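Local structure of putative sortase (Streptococcus pneumoniae, 2W1K) at residues His9-Val13 and Tyr136-Gln140; Pro44-Gly49 and Ala82-Leu87; Val52-Val56 and His93-Leu99; Leu87-Leu91 and Val120-His124. The protein probably acts as a cysteine transpeptidase of the class C sortases, joining pilin subunits covalently during assembly of the pneumococcal pilus fibre. All blocks are in the same frame, centred on the assembly; numbering follows the deposited sequence.

Interaction 1 of 4, residues His9-Val13 and Tyr136-Gln140; sequences HATFV and YDNGQ
H9 and D137 each swing CG to the position opposite their backbone N (chi1 174° and -174°), which sends the imidazole off helix 5-15 and the carboxylate off strand 133-137 to meet at about a right angle. H9 NE2 donates to D137 OD2 over 2.7 Å with an N-H...O angle of 163°. The acceptor lies nearly in the imidazole plane, whereas the donor reaches OD2 on its anti side, well out of the carboxylate plane. V13, one helical turn on, lays CG2 over one face of the H9 ring, 3.4 Å above its plane, and F210 stacks on the same imidazole. The N-terminal helix is thus docked on the end of a strand of the sortase beta fold, where the chain turns toward strand 141-153. That turn is an Asx turn: D137 OD1 accepts from G139 N at 2.8 Å, the donor standing above the carboxylate plane, so both oxygens are engaged, and K197 adds a salt bridge to OD2. F12 brings its ring against the same bend, CE2 3.4 Å from D137 O, and N138 C lies at the ring edge, 3.8 Å from CZ, while V13 CG1 stands 3.8 Å from G139 O.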
loop_
_atom_site.group_PDB
_atom_site.type_symbol
_atom_site.label_atom_id
_atom_site.label_comp_id
_atom_site.label_asym_id
_atom_site.label_seq_id
_atom_site.Cartn_x
_atom_site.Cartn_y
_atom_site.Cartn_z
ATOM N N HIS A 9 1.486 -11.816 -9.329
ATOM C CA HIS A 9 2.638 -10.914 -9.368
ATOM C C HIS A 9 3.332 -11.080 -10.715
ATOM O O HIS A 9 3.711 -10.095 -11.365
ATOM C CB HIS A 9 3.642 -11.206 -8.240
ATOM C CG HIS A 9 4.875 -10.377 -8.361
ATOM N ND1 HIS A 9 6.078 -10.865 -8.831
ATOM C CD2 HIS A 9 5.071 -9.052 -8.134
ATOM C CE1 HIS A 9 6.964 -9.896 -8.859
ATOM N NE2 HIS A 9 6.382 -8.790 -8.428
ATOM N N ALA A 10 3.538 -12.315 -11.146
ATOM C CA ALA A 10 4.270 -12.443 -12.401
ATOM C C ALA A 10 3.388 -11.854 -13.518
ATOM O O ALA A 10 3.910 -11.190 -14.430
ATOM C CB ALA A 10 4.731 -13.922 -12.732
ATOM N N THR A 11 2.074 -12.049 -13.457
ATOM C CA THR A 11 1.278 -11.461 -14.538
ATOM C C THR A 11 1.269 -9.895 -14.493
ATOM O O THR A 11 1.534 -9.211 -15.530
ATOM C CB THR A 11 -0.168 -12.111 -14.729
ATOM O OG1 THR A 11 -1.206 -11.224 -14.265
ATOM C CG2 THR A 11 -0.289 -13.532 -14.078
ATOM N N PHE A 12 0.992 -9.347 -13.297
ATOM C CA PHE A 12 1.222 -7.920 -13.019
ATOM C C PHE A 12 2.486 -7.448 -13.700
ATOM O O PHE A 12 2.423 -6.601 -14.613
ATOM C CB PHE A 12 1.318 -7.613 -11.515
ATOM C CG PHE A 12 1.639 -6.169 -11.237
ATOM C CD1 PHE A 12 0.755 -5.159 -11.621
ATOM C CD2 PHE A 12 2.865 -5.800 -10.638
ATOM C CE1 PHE A 12 1.069 -3.808 -11.371
ATOM C CE2 PHE A 12 3.168 -4.454 -10.391
ATOM C CZ PHE A 12 2.262 -3.469 -10.769
ATOM N N VAL A 13 3.630 -8.021 -13.307
ATOM C CA VAL A 13 4.898 -7.578 -13.840
ATOM C C VAL A 13 4.985 -7.667 -15.356
ATOM O O VAL A 13 5.427 -6.701 -15.989
ATOM C CB VAL A 13 6.151 -8.252 -13.220
ATOM C CG1 VAL A 13 7.454 -7.780 -13.973
ATOM C CG2 VAL A 13 6.256 -7.892 -11.784
ATOM N N TYR A 136 7.943 -2.910 -2.294
ATOM C CA TYR A 136 6.780 -2.527 -3.003
ATOM C C TYR A 136 7.125 -2.571 -4.492
ATOM O O TYR A 136 8.017 -1.882 -4.941
ATOM C CB TYR A 136 6.308 -1.077 -2.542
ATOM C CG TYR A 136 5.114 -0.654 -3.320
ATOM C CD1 TYR A 136 3.836 -1.067 -2.948
ATOM C CD2 TYR A 136 5.239 0.124 -4.488
ATOM C CE1 TYR A 136 2.691 -0.738 -3.702
ATOM C CE2 TYR A 136 4.112 0.429 -5.283
ATOM C CZ TYR A 136 2.851 0.025 -4.864
ATOM O OH TYR A 136 1.756 0.242 -5.654
ATOM N N ASP A 137 6.368 -3.279 -5.308
ATOM C CA ASP A 137 6.737 -3.378 -6.710
ATOM C C ASP A 137 5.750 -2.626 -7.621
ATOM O O ASP A 137 4.536 -2.960 -7.607
ATOM C CB ASP A 137 6.833 -4.870 -7.034
ATOM C CG ASP A 137 7.349 -5.141 -8.416
ATOM O OD1 ASP A 137 7.496 -4.200 -9.249
ATOM O OD2 ASP A 137 7.609 -6.361 -8.677
ATOM N N ASN A 138 6.217 -1.599 -8.360
ATOM C CA ASN A 138 5.305 -0.782 -9.197
ATOM C C ASN A 138 5.363 -1.273 -10.607
ATOM O O ASN A 138 4.832 -0.627 -11.543
ATOM C CB ASN A 138 5.622 0.736 -9.207
ATOM C CG ASN A 138 7.061 1.090 -9.641
ATOM O OD1 ASN A 138 7.716 0.423 -10.397
ATOM N ND2 ASN A 138 7.521 2.165 -9.134
ATOM N N GLY A 139 6.029 -2.402 -10.781
ATOM C CA GLY A 139 6.185 -2.948 -12.143
ATOM C C GLY A 139 7.588 -3.028 -12.645
ATOM O O GLY A 139 8.082 -4.124 -12.969
ATOM N N GLN A 140 8.235 -1.869 -12.717
ATOM C CA GLN A 140 9.648 -1.709 -13.177
ATOM C C GLN A 140 10.650 -1.432 -12.113
ATOM O O GLN A 140 11.821 -1.392 -12.419
ATOM C CB GLN A 140 9.756 -0.496 -14.127
ATOM C CG GLN A 140 8.679 -0.500 -15.162
ATOM C CD GLN A 140 9.014 -1.265 -16.412
ATOM O OE1 GLN A 140 8.176 -1.990 -16.989
ATOM N NE2 GLN A 140 10.199 -1.069 -16.897
#

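Interaction 2 of 4, residues Pro44-Gly49 and Ala82-Leu87; sequences PFLAEG and ADYHHL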
loop_
_atom_site.group_PDB
_atom_site.type_symbol
_atom_site.label_atom_id
_atom_site.label_comp_id
_atom_site.label_asym_id
_atom_site.label_seq_id
_atom_site.Cartn_x
_atom_site.Cartn_y
_atom_site.Cartn_z
ATOM N N PRO A 44 -11.279 3.319 6.159
ATOM C CA PRO A 44 -11.329 2.173 5.246
ATOM C C PRO A 44 -12.134 0.981 5.774
ATOM O O PRO A 44 -12.558 0.144 5.006
ATOM C CB PRO A 44 -9.863 1.792 5.080
ATOM C CG PRO A 44 -9.224 2.310 6.307
ATOM C CD PRO A 44 -9.899 3.578 6.627
ATOM N N PHE A 45 -12.407 0.935 7.053
ATOM C CA PHE A 45 -13.110 -0.209 7.631
ATOM C C PHE A 45 -14.471 0.247 8.086
ATOM O O PHE A 45 -15.114 -0.401 8.932
ATOM C CB PHE A 45 -12.283 -0.901 8.763
ATOM C CG PHE A 45 -10.919 -1.330 8.288
ATOM C CD1 PHE A 45 -10.801 -2.452 7.479
ATOM C CD2 PHE A 45 -9.789 -0.543 8.501
ATOM C CE1 PHE A 45 -9.531 -2.858 6.971
ATOM C CE2 PHE A 45 -8.509 -0.923 7.994
ATOM C CZ PHE A 45 -8.404 -2.075 7.222
ATOM N N LEU A 46 -14.923 1.373 7.545
ATOM C CA LEU A 46 -16.324 1.432 7.484
ATOM C C LEU A 46 -17.076 0.224 7.070
ATOM O O LEU A 46 -17.826 -0.323 7.923
ATOM C CB LEU A 46 -17.052 2.646 7.977
ATOM C CG LEU A 46 -17.427 2.010 9.386
ATOM C CD1 LEU A 46 -16.216 1.519 10.212
ATOM C CD2 LEU A 46 -18.441 2.786 10.298
ATOM N N ALA A 47 -16.679 -0.302 5.903
ATOM C CA ALA A 47 -17.602 -0.426 4.826
ATOM C C ALA A 47 -16.896 -0.571 3.457
ATOM O O ALA A 47 -15.660 -0.786 3.356
ATOM C CB ALA A 47 -18.425 0.892 4.829
ATOM N N GLU A 48 -17.723 -0.419 2.413
ATOM C CA GLU A 48 -17.280 0.097 1.134
ATOM C C GLU A 48 -16.834 1.586 1.252
ATOM O O GLU A 48 -16.387 2.054 2.319
ATOM C CB GLU A 48 -18.410 -0.019 0.112
ATOM C CG GLU A 48 -18.905 -1.438 -0.129
ATOM C CD GLU A 48 -18.314 -2.057 -1.424
ATOM O OE1 GLU A 48 -18.377 -1.388 -2.472
ATOM O OE2 GLU A 48 -17.787 -3.190 -1.419
ATOM N N GLY A 49 -16.932 2.340 0.161
ATOM C CA GLY A 49 -16.363 3.682 0.195
ATOM C C GLY A 49 -16.924 4.681 -0.786
ATOM O O GLY A 49 -16.520 4.701 -1.972
ATOM N N ALA A 82 -10.440 1.587 -0.848
ATOM C CA ALA A 82 -10.427 0.561 0.136
ATOM C C ALA A 82 -11.911 0.345 0.412
ATOM O O ALA A 82 -12.413 0.933 1.315
ATOM C CB ALA A 82 -9.692 1.093 1.460
ATOM N N ASP A 83 -12.617 -0.405 -0.413
ATOM C CA ASP A 83 -14.022 -0.758 -0.120
ATOM C C ASP A 83 -14.036 -2.267 0.239
ATOM O O ASP A 83 -13.010 -2.960 0.208
ATOM C CB ASP A 83 -14.922 -0.489 -1.325
ATOM C CG ASP A 83 -14.363 -1.123 -2.584
ATOM O OD1 ASP A 83 -13.577 -2.096 -2.453
ATOM O OD2 ASP A 83 -14.575 -0.612 -3.707
ATOM N N TYR A 84 -15.219 -2.774 0.533
ATOM C CA TYR A 84 -15.427 -4.164 0.869
ATOM C C TYR A 84 -14.916 -5.062 -0.211
ATOM O O TYR A 84 -14.335 -6.083 0.084
ATOM C CB TYR A 84 -16.959 -4.400 1.005
ATOM C CG TYR A 84 -17.377 -5.826 1.342
ATOM C CD1 TYR A 84 -17.689 -6.194 2.707
ATOM C CD2 TYR A 84 -17.483 -6.835 0.344
ATOM C CE1 TYR A 84 -18.139 -7.528 3.063
ATOM C CE2 TYR A 84 -17.888 -8.175 0.707
ATOM C CZ TYR A 84 -18.212 -8.484 2.062
ATOM O OH TYR A 84 -18.603 -9.745 2.409
ATOM N N HIS A 85 -15.225 -4.724 -1.468
ATOM C CA HIS A 85 -14.894 -5.536 -2.627
ATOM C C HIS A 85 -13.396 -5.680 -2.704
ATOM O O HIS A 85 -12.877 -6.813 -2.662
ATOM C CB HIS A 85 -15.505 -4.863 -3.866
ATOM C CG HIS A 85 -15.051 -5.410 -5.185
ATOM N ND1 HIS A 85 -14.629 -4.601 -6.232
ATOM C CD2 HIS A 85 -14.924 -6.693 -5.626
ATOM C CE1 HIS A 85 -14.270 -5.366 -7.258
ATOM N NE2 HIS A 85 -14.475 -6.635 -6.936
ATOM N N HIS A 86 -12.669 -4.563 -2.803
ATOM C CA HIS A 86 -11.195 -4.627 -2.869
ATOM C C HIS A 86 -10.521 -5.253 -1.631
ATOM O O HIS A 86 -9.521 -5.996 -1.706
ATOM C CB HIS A 86 -10.564 -3.228 -3.052
ATOM C CG HIS A 86 -10.823 -2.629 -4.389
ATOM N ND1 HIS A 86 -10.747 -1.267 -4.642
ATOM C CD2 HIS A 86 -11.272 -3.205 -5.544
ATOM C CE1 HIS A 86 -11.139 -1.041 -5.881
ATOM N NE2 HIS A 86 -11.418 -2.204 -6.458
ATOM N N LEU A 87 -11.016 -4.897 -0.465
ATOM C CA LEU A 87 -10.434 -5.474 0.740
ATOM C C LEU A 87 -10.720 -6.957 0.893
ATOM O O LEU A 87 -10.034 -7.629 1.677
ATOM C CB LEU A 87 -10.909 -4.748 1.986
ATOM C CG LEU A 87 -10.280 -3.337 2.186
ATOM C CD1 LEU A 87 -10.950 -2.654 3.410
ATOM C CD2 LEU A 87 -8.744 -3.424 2.314
HETATM O O HOH W 1 -16.665 0.977 -3.723
#
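The lid of class C sortases, a loop carrying an Asp-Pro-Phe/Trp motif that folds over the active-site cleft, supplies one side of this contact, and the capped start of helix 84-89 supplies the other. P44 and F45 belong to that motif. P44 CB packs on A82 CB at 3.7 Å, and the methyl L87 CD1 is shared by the lid backbone and the lid aromatic, lying 3.6 Å from P44 O and 3.8 Å from F45 CE1. The F45 and L87 side chains cross at about a right angle. The F45 ring also touches C175, the cysteine of the TLXTC sortase signature, and R184; by family these are probably the catalytic Cys and Arg, consistent with a lid closed over the cleft.

Farther along the loop the contact turns polar and more exposed. E48 CA approaches D83 CB to 3.5 Å, and the two carboxylates are modelled stacked, their planes 14° apart, though the place of E48 OE2 is less sure. D83 is the N-cap: its CG sits between the backbone N and the carbonyl carbon (chi1 51°), a rotation that carries OD1 to H86 N at 2.7 Å, where it is met nearly along the C-O axis at an N-H...O angle of 161°. With E48 OE1 4.1 Å from D83 OD2, the two acids would be expected to repel, which the helix end and solvent may offset. A water beside the pair bridges them, donating to both, 2.6 Å from D83 OD2 and 3.2 Å from E48 OE1.

Interaction 3 of 4, residues Val52-Val56 and His93-Leu99; sequences VNYQV and HVDGTPL
Y54 OH meets H93 ND1 at 2.8 Å, and this hydrogen bond, in which either atom could be the donor, is the centre of the contact. H93 CG lies opposite its backbone N (chi1 167°), which turns the imidazole toward Y54. The hydroxyl lies in the imidazole plane, and ND1 lies at the edge of the phenol ring. The rings therefore meet rim to rim, their planes 72° apart, neither covering the other. Over one face of the Y54 ring comes D95 OD1, 4.0 Å from CZ and offset toward the rim, as the two side chains slide past each other in opposite directions. V52 comes at D95 from the opposite direction, CG1 3.3 Å from OD1. Farther along both segments, V56 CG2 and L99 CD1 meet tip to tip at 3.8 Å, while L99 CD2 sits over the centre of the H93 ring, 3.7 Å above its plane.

The next shell fixes these groups. H93 NE2 makes weak bonds to T97 O (2.7 Å) and P98 O (3.0 Å), carbonyls at and just after the end of the type II turn V94 to T97. Within that turn V94 O accepts from both T97 OG1, in the carbonyl plane, and T97 N. Helix 18-34 contributes Y31, whose OH bonds D95 OD1 and G96 N and whose ring lies almost parallel to that of Y54. The loop before strand 65-69 is thus joined to the connection between strands 91-93 and 106-111 of the sortase core. With both ring nitrogens engaged and a methyl over one face, the buried H93 imidazole is probably limited in its rotation, which would help to place the Y54 hydroxyl.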
loop_
_atom_site.group_PDB
_atom_site.type_symbol
_atom_site.label_atom_id
_atom_site.label_comp_id
_atom_site.label_asym_id
_atom_site.label_seq_id
_atom_site.Cartn_x
_atom_site.Cartn_y
_atom_site.Cartn_z
ATOM N N VAL A 52 -15.170 6.834 -5.423
ATOM C CA VAL A 52 -13.839 7.200 -5.779
ATOM C C VAL A 52 -13.566 7.155 -7.267
ATOM O O VAL A 52 -13.991 6.266 -7.959
ATOM C CB VAL A 52 -12.776 6.386 -4.984
ATOM C CG1 VAL A 52 -11.380 7.000 -5.222
ATOM C CG2 VAL A 52 -13.050 6.429 -3.470
ATOM N N ASN A 53 -12.849 8.127 -7.785
ATOM C CA ASN A 53 -12.368 7.998 -9.158
ATOM C C ASN A 53 -10.930 8.401 -9.199
ATOM O O ASN A 53 -10.607 9.573 -9.295
ATOM C CB ASN A 53 -13.182 8.854 -10.146
ATOM C CG ASN A 53 -13.956 10.019 -9.458
ATOM O OD1 ASN A 53 -15.234 10.031 -9.381
ATOM N ND2 ASN A 53 -13.176 11.043 -8.975
ATOM N N TYR A 54 -10.056 7.416 -9.090
ATOM C CA TYR A 54 -8.638 7.691 -9.142
ATOM C C TYR A 54 -8.199 8.182 -10.508
ATOM O O TYR A 54 -7.276 8.972 -10.580
ATOM C CB TYR A 54 -7.851 6.434 -8.794
ATOM C CG TYR A 54 -7.757 6.127 -7.326
ATOM C CD1 TYR A 54 -8.836 5.559 -6.667
ATOM C CD2 TYR A 54 -6.537 6.341 -6.595
ATOM C CE1 TYR A 54 -8.750 5.197 -5.320
ATOM C CE2 TYR A 54 -6.453 5.987 -5.272
ATOM C CZ TYR A 54 -7.553 5.428 -4.616
ATOM O OH TYR A 54 -7.477 5.045 -3.273
ATOM N N GLN A 55 -8.819 7.705 -11.585
ATOM C CA GLN A 55 -8.378 8.047 -12.964
ATOM C C GLN A 55 -6.883 7.735 -13.134
ATOM O O GLN A 55 -6.089 8.542 -13.670
ATOM C CB GLN A 55 -8.649 9.527 -13.319
ATOM C CG GLN A 55 -10.037 9.919 -13.036
ATOM C CD GLN A 55 -10.445 11.304 -13.538
ATOM O OE1 GLN A 55 -9.685 12.275 -13.436
ATOM N NE2 GLN A 55 -11.701 11.417 -14.040
ATOM N N VAL A 56 -6.456 6.622 -12.595
ATOM C CA VAL A 56 -5.043 6.229 -12.778
ATOM C C VAL A 56 -5.066 5.108 -13.897
ATOM O O VAL A 56 -4.308 5.128 -14.867
ATOM C CB VAL A 56 -4.398 5.742 -11.403
ATOM C CG1 VAL A 56 -3.126 4.914 -11.620
ATOM C CG2 VAL A 56 -4.269 6.945 -10.365
ATOM N N HIS A 93 -5.188 0.775 -1.408
ATOM C CA HIS A 93 -4.736 2.104 -1.089
ATOM C C HIS A 93 -5.938 2.922 -0.607
ATOM O O HIS A 93 -7.068 2.757 -1.117
ATOM C CB HIS A 93 -4.084 2.732 -2.325
ATOM C CG HIS A 93 -3.862 4.191 -2.179
ATOM N ND1 HIS A 93 -4.819 5.121 -2.552
ATOM C CD2 HIS A 93 -2.812 4.901 -1.659
ATOM C CE1 HIS A 93 -4.382 6.325 -2.253
ATOM N NE2 HIS A 93 -3.179 6.228 -1.708
ATOM N N VAL A 94 -5.716 3.750 0.418
ATOM C CA VAL A 94 -6.736 4.650 1.024
ATOM C C VAL A 94 -6.847 5.990 0.294
ATOM O O VAL A 94 -5.944 6.821 0.311
ATOM C CB VAL A 94 -6.453 4.814 2.537
ATOM C CG1 VAL A 94 -7.486 5.786 3.216
ATOM C CG2 VAL A 94 -6.617 3.344 3.207
ATOM N N ASP A 95 -7.952 6.162 -0.422
ATOM C CA ASP A 95 -8.216 7.396 -1.140
ATOM C C ASP A 95 -8.058 8.601 -0.217
ATOM O O ASP A 95 -8.579 8.608 0.932
ATOM C CB ASP A 95 -9.614 7.351 -1.713
ATOM C CG ASP A 95 -9.936 8.601 -2.605
ATOM O OD1 ASP A 95 -9.232 8.893 -3.592
ATOM O OD2 ASP A 95 -10.882 9.341 -2.302
ATOM N N GLY A 96 -7.385 9.639 -0.728
ATOM C CA GLY A 96 -7.274 10.889 -0.068
ATOM C C GLY A 96 -5.858 10.881 0.576
ATOM O O GLY A 96 -5.427 11.856 1.201
ATOM N N THR A 97 -5.154 9.767 0.479
ATOM C CA THR A 97 -3.682 9.768 0.814
ATOM C C THR A 97 -2.913 9.578 -0.514
ATOM O O THR A 97 -3.412 8.946 -1.463
ATOM C CB THR A 97 -3.271 8.704 1.833
ATOM O OG1 THR A 97 -3.329 7.399 1.220
ATOM C CG2 THR A 97 -4.248 8.813 3.086
ATOM N N PRO A 98 -1.700 10.145 -0.586
ATOM C CA PRO A 98 -0.947 10.005 -1.808
ATOM C C PRO A 98 -0.680 8.551 -2.194
ATOM O O PRO A 98 -0.535 7.631 -1.352
ATOM C CB PRO A 98 0.346 10.847 -1.535
ATOM C CG PRO A 98 0.518 10.712 0.045
ATOM C CD PRO A 98 -0.979 10.907 0.468
ATOM N N LEU A 99 -0.573 8.342 -3.470
ATOM C CA LEU A 99 0.029 7.074 -3.968
ATOM C C LEU A 99 1.552 7.063 -3.618
ATOM O O LEU A 99 2.197 8.133 -3.435
ATOM C CB LEU A 99 -0.189 6.946 -5.508
ATOM C CG LEU A 99 -1.710 6.942 -5.804
ATOM C CD1 LEU A 99 -1.996 7.215 -7.358
ATOM C CD2 LEU A 99 -2.363 5.538 -5.483
#

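Interaction 4 of 4, residues Leu87-Leu91 and Val120-His124; sequences LGMGL and VFFRH
L91 and F122 make the CH-pi part of the contact: L91 CD2 stands 3.9 Å from the centroid of the F122 ring, only 15° off its normal. CD1 of the same leucine comes 3.8 Å from F122 CZ, near the rim, so that both methyls of the fork bear on the phenyl, and the two side chains cross at about a right angle. CG lies opposite the carbonyl carbon in each (chi1 -53° for L91, -76° for F122), a rotation that turns the leucine fork and the phenyl toward each other. L172 and T174 of strand 168-176 also pack on F122.

A second kind of contact sets an aromatic ring against backbone. F121 pushes its ring into the bend where helix 84-89 gives way to strand 91-93 of the sortase beta fold, a bend in which G90 adopts positive phi. Main-chain atoms crowd the far end of the ring: CE2 is 3.4 Å from L87 O, CZ is 3.4 Å from G90 N, and CE1 is 3.6 Å from G90 CA. G90 O lies over one face, 4.0 Å above the ring plane and toward its rim, while G88 O sits at the edge. F121 also packs on H113, by family probably the active-site histidine, which places the turn beside the presumed active site.

Backbone hydrogen bonds hold each partner in place without linking them. R123 N bonds V120 O at 2.9 Å, closing a type II' turn with F121 and F122 at its centre; F122 is also paired through its backbone with H113. L91 is tied by backbone bonds to P77 and Y79 of strand 74-80.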
loop_
_atom_site.group_PDB
_atom_site.type_symbol
_atom_site.label_atom_id
_atom_site.label_comp_id
_atom_site.label_asym_id
_atom_site.label_seq_id
_atom_site.Cartn_x
_atom_site.Cartn_y
_atom_site.Cartn_z
ATOM N N LEU A 87 -11.016 -4.897 -0.465
ATOM C CA LEU A 87 -10.434 -5.474 0.740
ATOM C C LEU A 87 -10.720 -6.957 0.893
ATOM O O LEU A 87 -10.034 -7.629 1.677
ATOM C CB LEU A 87 -10.909 -4.748 1.986
ATOM C CG LEU A 87 -10.280 -3.337 2.186
ATOM C CD1 LEU A 87 -10.950 -2.654 3.410
ATOM C CD2 LEU A 87 -8.744 -3.424 2.314
ATOM N N GLY A 88 -11.718 -7.456 0.143
ATOM C CA GLY A 88 -11.988 -8.890 0.119
ATOM C C GLY A 88 -11.001 -9.569 -0.814
ATOM O O GLY A 88 -10.820 -10.797 -0.758
ATOM N N MET A 89 -10.357 -8.793 -1.701
ATOM C CA MET A 89 -9.432 -9.418 -2.675
ATOM C C MET A 89 -7.932 -9.196 -2.490
ATOM O O MET A 89 -7.118 -9.825 -3.217
ATOM C CB MET A 89 -9.867 -9.128 -4.153
ATOM C CG MET A 89 -10.107 -7.717 -4.454
ATOM S SD MET A 89 -11.285 -7.553 -5.892
ATOM C CE MET A 89 -10.500 -8.694 -7.004
ATOM N N GLY A 90 -7.533 -8.383 -1.518
ATOM C CA GLY A 90 -6.131 -8.017 -1.382
ATOM C C GLY A 90 -6.039 -6.797 -0.490
ATOM O O GLY A 90 -6.886 -6.618 0.449
ATOM N N LEU A 91 -4.977 -5.981 -0.702
ATOM C CA LEU A 91 -4.751 -4.779 0.144
ATOM C C LEU A 91 -5.276 -3.625 -0.668
ATOM O O LEU A 91 -5.463 -3.775 -1.868
ATOM C CB LEU A 91 -3.257 -4.584 0.420
ATOM C CG LEU A 91 -2.616 -5.841 0.990
ATOM C CD1 LEU A 91 -1.131 -5.651 1.144
ATOM C CD2 LEU A 91 -3.359 -6.253 2.401
ATOM N N VAL A 120 -5.069 -14.309 5.363
ATOM C CA VAL A 120 -4.365 -13.697 6.504
ATOM C C VAL A 120 -4.260 -12.208 6.425
ATOM O O VAL A 120 -4.535 -11.526 7.393
ATOM C CB VAL A 120 -3.010 -14.333 6.688
ATOM C CG1 VAL A 120 -2.289 -13.712 7.874
ATOM C CG2 VAL A 120 -3.186 -15.912 6.890
ATOM N N PHE A 121 -3.894 -11.688 5.241
ATOM C CA PHE A 121 -3.778 -10.235 5.014
ATOM C C PHE A 121 -2.987 -9.571 6.140
ATOM O O PHE A 121 -1.812 -10.009 6.435
ATOM C CB PHE A 121 -5.130 -9.550 4.812
ATOM C CG PHE A 121 -5.797 -9.896 3.543
ATOM C CD1 PHE A 121 -5.049 -10.230 2.415
ATOM C CD2 PHE A 121 -7.184 -9.931 3.453
ATOM C CE1 PHE A 121 -5.657 -10.585 1.107
ATOM C CE2 PHE A 121 -7.848 -10.211 2.172
ATOM C CZ PHE A 121 -7.066 -10.584 0.989
ATOM N N PHE A 122 -3.563 -8.547 6.791
ATOM C CA PHE A 122 -2.761 -7.902 7.858
ATOM C C PHE A 122 -2.918 -8.522 9.309
ATOM O O PHE A 122 -2.719 -7.839 10.349
ATOM C CB PHE A 122 -3.049 -6.383 7.800
ATOM C CG PHE A 122 -2.341 -5.648 6.625
ATOM C CD1 PHE A 122 -1.305 -6.274 5.905
ATOM C CD2 PHE A 122 -2.671 -4.317 6.308
ATOM C CE1 PHE A 122 -0.612 -5.582 4.886
ATOM C CE2 PHE A 122 -2.029 -3.612 5.331
ATOM C CZ PHE A 122 -0.974 -4.206 4.628
ATOM N N ARG A 123 -3.397 -9.788 9.401
ATOM C CA ARG A 123 -3.660 -10.393 10.754
ATOM C C ARG A 123 -2.519 -10.050 11.729
ATOM O O ARG A 123 -2.742 -9.647 12.940
ATOM C CB ARG A 123 -3.788 -11.914 10.641
ATOM C CG ARG A 123 -4.438 -12.545 11.904
ATOM C CD ARG A 123 -5.001 -13.899 11.554
ATOM N NE ARG A 123 -6.071 -13.777 10.535
ATOM C CZ ARG A 123 -6.658 -14.825 9.957
ATOM N NH1 ARG A 123 -6.285 -16.074 10.294
ATOM N NH2 ARG A 123 -7.636 -14.629 9.061
ATOM N N HIS A 124 -1.295 -10.159 11.206
ATOM C CA HIS A 124 -0.050 -10.118 12.015
ATOM C C HIS A 124 0.848 -8.863 11.992
ATOM O O HIS A 124 2.014 -8.908 12.403
ATOM C CB HIS A 124 0.847 -11.295 11.627
ATOM C CG HIS A 124 0.150 -12.633 11.733
ATOM N ND1 HIS A 124 -0.324 -13.141 12.945
ATOM C CD2 HIS A 124 -0.124 -13.575 10.789
ATOM C CE1 HIS A 124 -0.870 -14.326 12.726
ATOM N NE2 HIS A 124 -0.786 -14.597 11.431
#

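Interactions 2, 3 and 4 form a connected group around helix 84-89 and strand 91-93. Interactions 2 and 4, centres 12 Å apart, share L87, whose CD1 methyl meets the lid loop while its carbonyl borders the F121 ring. Both border the presumed active site: L87, F121 and F122 contact H113, and F45 touches C175 and R184, probably the catalytic groups. Through P44 CB, 4.1 Å from V94 CG2, the lid rests on a turn residue of interaction 3, and A82 CB adds a contact to H93 O at 4.0 Å. Interaction 1 stands apart, its centre 18 to 23 Å from the others; there a bound MES, probably from crystallisation, approaches the N138 side chain to about 3 Å.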